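Local coordinates for protein lactate dehydrogenase, adjacent gene encodes predicted malate dehydrogenase (Cryptosporidium parvum, PDB 4ND3) that probably interconverts (S)-lactate and pyruvate with NAD(+)/NADH as the cofactor, as a member of the lactate/malate dehydrogenase superfamily, at residues A[30-35]-A[60-65]. Sequence-based numbering, arbitrary orientation.
Sequences DVVLFD and KVIGTN. With NAD (nicotinamide-adenine-dinucleotide), chain C.
The backbone amides of Val31, Leu33 and Asp35 donate to the carbonyls of Lys60, Ile62 and Thr64, and Val31 O and Leu33 O take the amides of Ile62 and Thr64 in return, pairing strands 30-34 and 61-64 in parallel. Leu33 N to Ile62 O, 2.7 Å, is the shortest bond between the strands. At the start of the pair, Asp30 OD1 takes Lys60 N at 2.9 Å, the donor lying 49° out of the carboxylate plane; Arg4 shares this oxygen in a salt bridge. On one face Val32 CG1 presses on Thr64 CG2 at 3.5 Å, while Thr64 OG1 turns to Asp69.

On the same face, Phe34 CG runs from CB anti to the backbone N (chi1 178°), carrying the ring between Thr64, Asn65 and the adenine. CD1 meets Thr64 CG2, CE1 lies 3.4 Å from Asn65 C, CZ nears Asn65 O, and CE2 turns an edge to NAD C2A at 3.8 Å.

Asp35 OD1 accepts from NAD O2B at 2.7 Å and OD2 from NAD O3B at 2.8 Å; Ala37 N also bonds OD1 and Ser12 N OD2, fixing the carboxylate. Helix 40-55 links the two strands; an acidic residue just after the sheet's second strand, holding both ribose hydroxyls, is the hallmark of an NAD-binding Rossmann fold.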
loop_
_atom_site.group_PDB
_atom_site.type_symbol
_atom_site.label_atom_id
_atom_site.label_comp_id
_atom_site.label_asym_id
_atom_site.label_seq_id
_atom_site.Cartn_x
_atom_site.Cartn_y
_atom_site.Cartn_z
ATOM N N ASP A 30 8.336 13.212 -7.082
ATOM C CA ASP A 30 9.786 13.366 -7.060
ATOM C C ASP A 30 10.119 14.341 -5.944
ATOM O O ASP A 30 9.307 15.199 -5.602
ATOM C CB ASP A 30 10.314 13.903 -8.391
ATOM C CG ASP A 30 10.246 12.881 -9.501
ATOM O OD1 ASP A 30 10.138 11.667 -9.220
ATOM O OD2 ASP A 30 10.319 13.297 -10.671
ATOM N N VAL A 31 11.312 14.193 -5.377
ATOM C CA VAL A 31 11.740 15.009 -4.249
ATOM C C VAL A 31 13.038 15.739 -4.567
ATOM O O VAL A 31 13.974 15.147 -5.115
ATOM C CB VAL A 31 11.967 14.146 -2.990
ATOM C CG1 VAL A 31 12.470 15.005 -1.836
ATOM C CG2 VAL A 31 10.684 13.421 -2.606
ATOM N N VAL A 32 13.086 17.021 -4.208
ATOM C CA VAL A 32 14.325 17.795 -4.225
ATOM C C VAL A 32 14.684 18.151 -2.788
ATOM O O VAL A 32 13.984 18.933 -2.150
ATOM C CB VAL A 32 14.178 19.083 -5.060
ATOM C CG1 VAL A 32 15.449 19.922 -4.990
ATOM C CG2 VAL A 32 13.832 18.738 -6.499
ATOM N N LEU A 33 15.753 17.545 -2.274
ATOM C CA LEU A 33 16.272 17.873 -0.948
ATOM C C LEU A 33 17.245 19.050 -1.050
ATOM O O LEU A 33 18.333 18.908 -1.612
ATOM C CB LEU A 33 16.986 16.670 -0.330
ATOM C CG LEU A 33 16.139 15.643 0.416
ATOM C CD1 LEU A 33 16.914 14.348 0.600
ATOM C CD2 LEU A 33 15.686 16.189 1.765
ATOM N N PHE A 34 16.847 20.199 -0.508
ATOM C CA PHE A 34 17.677 21.408 -0.506
ATOM C C PHE A 34 18.303 21.622 0.868
ATOM O O PHE A 34 17.634 21.484 1.894
ATOM C CB PHE A 34 16.835 22.630 -0.891
ATOM C CG PHE A 34 17.592 23.939 -0.866
ATOM C CD1 PHE A 34 18.102 24.487 -2.040
ATOM C CD2 PHE A 34 17.776 24.638 0.324
ATOM C CE1 PHE A 34 18.788 25.695 -2.023
ATOM C CE2 PHE A 34 18.464 25.843 0.347
ATOM C CZ PHE A 34 18.971 26.373 -0.829
ATOM N N ASP A 35 19.588 21.963 0.883
ATOM C CA ASP A 35 20.256 22.382 2.113
ATOM C C ASP A 35 21.493 23.225 1.792
ATOM O O ASP A 35 22.081 23.091 0.717
ATOM C CB ASP A 35 20.643 21.166 2.957
ATOM C CG ASP A 35 20.680 21.470 4.445
ATOM O OD1 ASP A 35 21.471 22.345 4.861
ATOM O OD2 ASP A 35 19.920 20.828 5.206
ATOM N N LYS A 60 12.136 9.923 -8.121
ATOM C CA LYS A 60 13.491 10.441 -8.239
ATOM C C LYS A 60 13.730 11.351 -7.040
ATOM O O LYS A 60 12.885 12.191 -6.721
ATOM C CB LYS A 60 13.610 11.216 -9.557
ATOM C CG LYS A 60 14.912 11.968 -9.792
ATOM C CD LYS A 60 14.755 12.942 -10.959
ATOM C CE LYS A 60 15.990 13.804 -11.163
ATOM N NZ LYS A 60 17.188 12.978 -11.481
ATOM N N VAL A 61 14.867 11.170 -6.369
ATOM C CA VAL A 61 15.231 11.980 -5.204
ATOM C C VAL A 61 16.646 12.540 -5.391
ATOM O O VAL A 61 17.601 11.773 -5.482
ATOM C CB VAL A 61 15.184 11.148 -3.899
ATOM C CG1 VAL A 61 15.491 12.023 -2.688
ATOM C CG2 VAL A 61 13.827 10.463 -3.738
ATOM N N ILE A 62 16.772 13.866 -5.443
ATOM C CA ILE A 62 18.081 14.518 -5.584
ATOM C C ILE A 62 18.356 15.499 -4.450
ATOM O O ILE A 62 17.428 16.044 -3.838
ATOM C CB ILE A 62 18.229 15.269 -6.929
ATOM C CG1 ILE A 62 17.183 16.385 -7.062
ATOM C CG2 ILE A 62 18.126 14.294 -8.091
ATOM C CD1 ILE A 62 17.342 17.231 -8.307
ATOM N N GLY A 63 19.646 15.712 -4.190
ATOM C CA GLY A 63 20.116 16.684 -3.215
ATOM C C GLY A 63 20.741 17.868 -3.925
ATOM O O GLY A 63 21.425 17.699 -4.933
ATOM N N THR A 64 20.512 19.066 -3.396
ATOM C CA THR A 64 20.992 20.292 -4.028
ATOM C C THR A 64 21.252 21.401 -3.012
ATOM O O THR A 64 20.782 21.345 -1.872
ATOM C CB THR A 64 19.989 20.806 -5.082
ATOM O OG1 THR A 64 20.548 21.924 -5.784
ATOM C CG2 THR A 64 18.678 21.233 -4.436
ATOM N N ASN A 65 22.025 22.396 -3.440
ATOM C CA ASN A 65 22.202 23.633 -2.689
ATOM C C ASN A 65 21.771 24.837 -3.517
ATOM O O ASN A 65 22.078 25.977 -3.175
ATOM C CB ASN A 65 23.658 23.786 -2.237
ATOM C CG ASN A 65 24.637 23.878 -3.400
ATOM O OD1 ASN A 65 24.252 23.864 -4.568
ATOM N ND2 ASN A 65 25.917 23.967 -3.075
HETATM P PA NAD C . 17.737 19.664 11.979
HETATM O O1A NAD C . 17.929 18.175 11.966
HETATM O O2A NAD C . 18.699 20.526 12.743
HETATM O O5B NAD C . 17.670 20.161 10.467
HETATM C C5B NAD C . 17.628 21.538 10.116
HETATM C C4B NAD C . 18.305 21.665 8.761
HETATM O O4B NAD C . 18.128 22.983 8.249
HETATM C C3B NAD C . 19.811 21.415 8.822
HETATM O O3B NAD C . 20.176 20.311 7.988
HETATM C C2B NAD C . 20.439 22.703 8.321
HETATM O O2B NAD C . 21.604 22.509 7.517
HETATM C C1B NAD C . 19.309 23.318 7.518
HETATM N N9A NAD C . 19.445 24.779 7.330
HETATM C C8A NAD C . 19.952 25.679 8.196
HETATM N N7A NAD C . 19.907 26.922 7.662
HETATM C C5A NAD C . 19.371 26.828 6.438
HETATM C C6A NAD C . 19.040 27.763 5.345
HETATM N N6A NAD C . 19.287 29.091 5.463
HETATM N N1A NAD C . 18.480 27.239 4.231
HETATM C C2A NAD C . 18.227 25.920 4.097
HETATM N N3A NAD C . 18.506 25.020 5.053
HETATM C C4A NAD C . 19.065 25.409 6.225
HETATM O O3 NAD C . 16.250 20.084 12.479
HETATM P PN NAD C . 14.961 19.106 12.478
HETATM O O1N NAD C . 15.071 18.161 13.642
HETATM O O2N NAD C . 14.738 18.539 11.103
HETATM O O5D NAD C . 13.805 20.180 12.758
HETATM C C5D NAD C . 13.561 21.201 11.799
HETATM C C4D NAD C . 12.631 22.254 12.387
HETATM O O4D NAD C . 11.331 21.684 12.583
HETATM C C3D NAD C . 13.083 22.768 13.749
HETATM O O3D NAD C . 12.920 24.185 13.786
HETATM C C2D NAD C . 12.145 22.096 14.739
HETATM O O2D NAD C . 11.940 22.842 15.945
HETATM C C1D NAD C . 10.881 22.005 13.904
HETATM N N1N NAD C . 9.871 21.028 14.323
HETATM C C2N NAD C . 8.594 21.388 14.125
HETATM C C3N NAD C . 7.538 20.552 14.464
HETATM C C7N NAD C . 6.114 20.981 14.235
HETATM O O7N NAD C . 5.226 20.357 14.793
HETATM N N7N NAD C . 5.814 22.012 13.436
HETATM C C4N NAD C . 7.830 19.308 15.012
HETATM C C5N NAD C . 9.159 18.944 15.203
HETATM C C6N NAD C . 10.173 19.829 14.848
#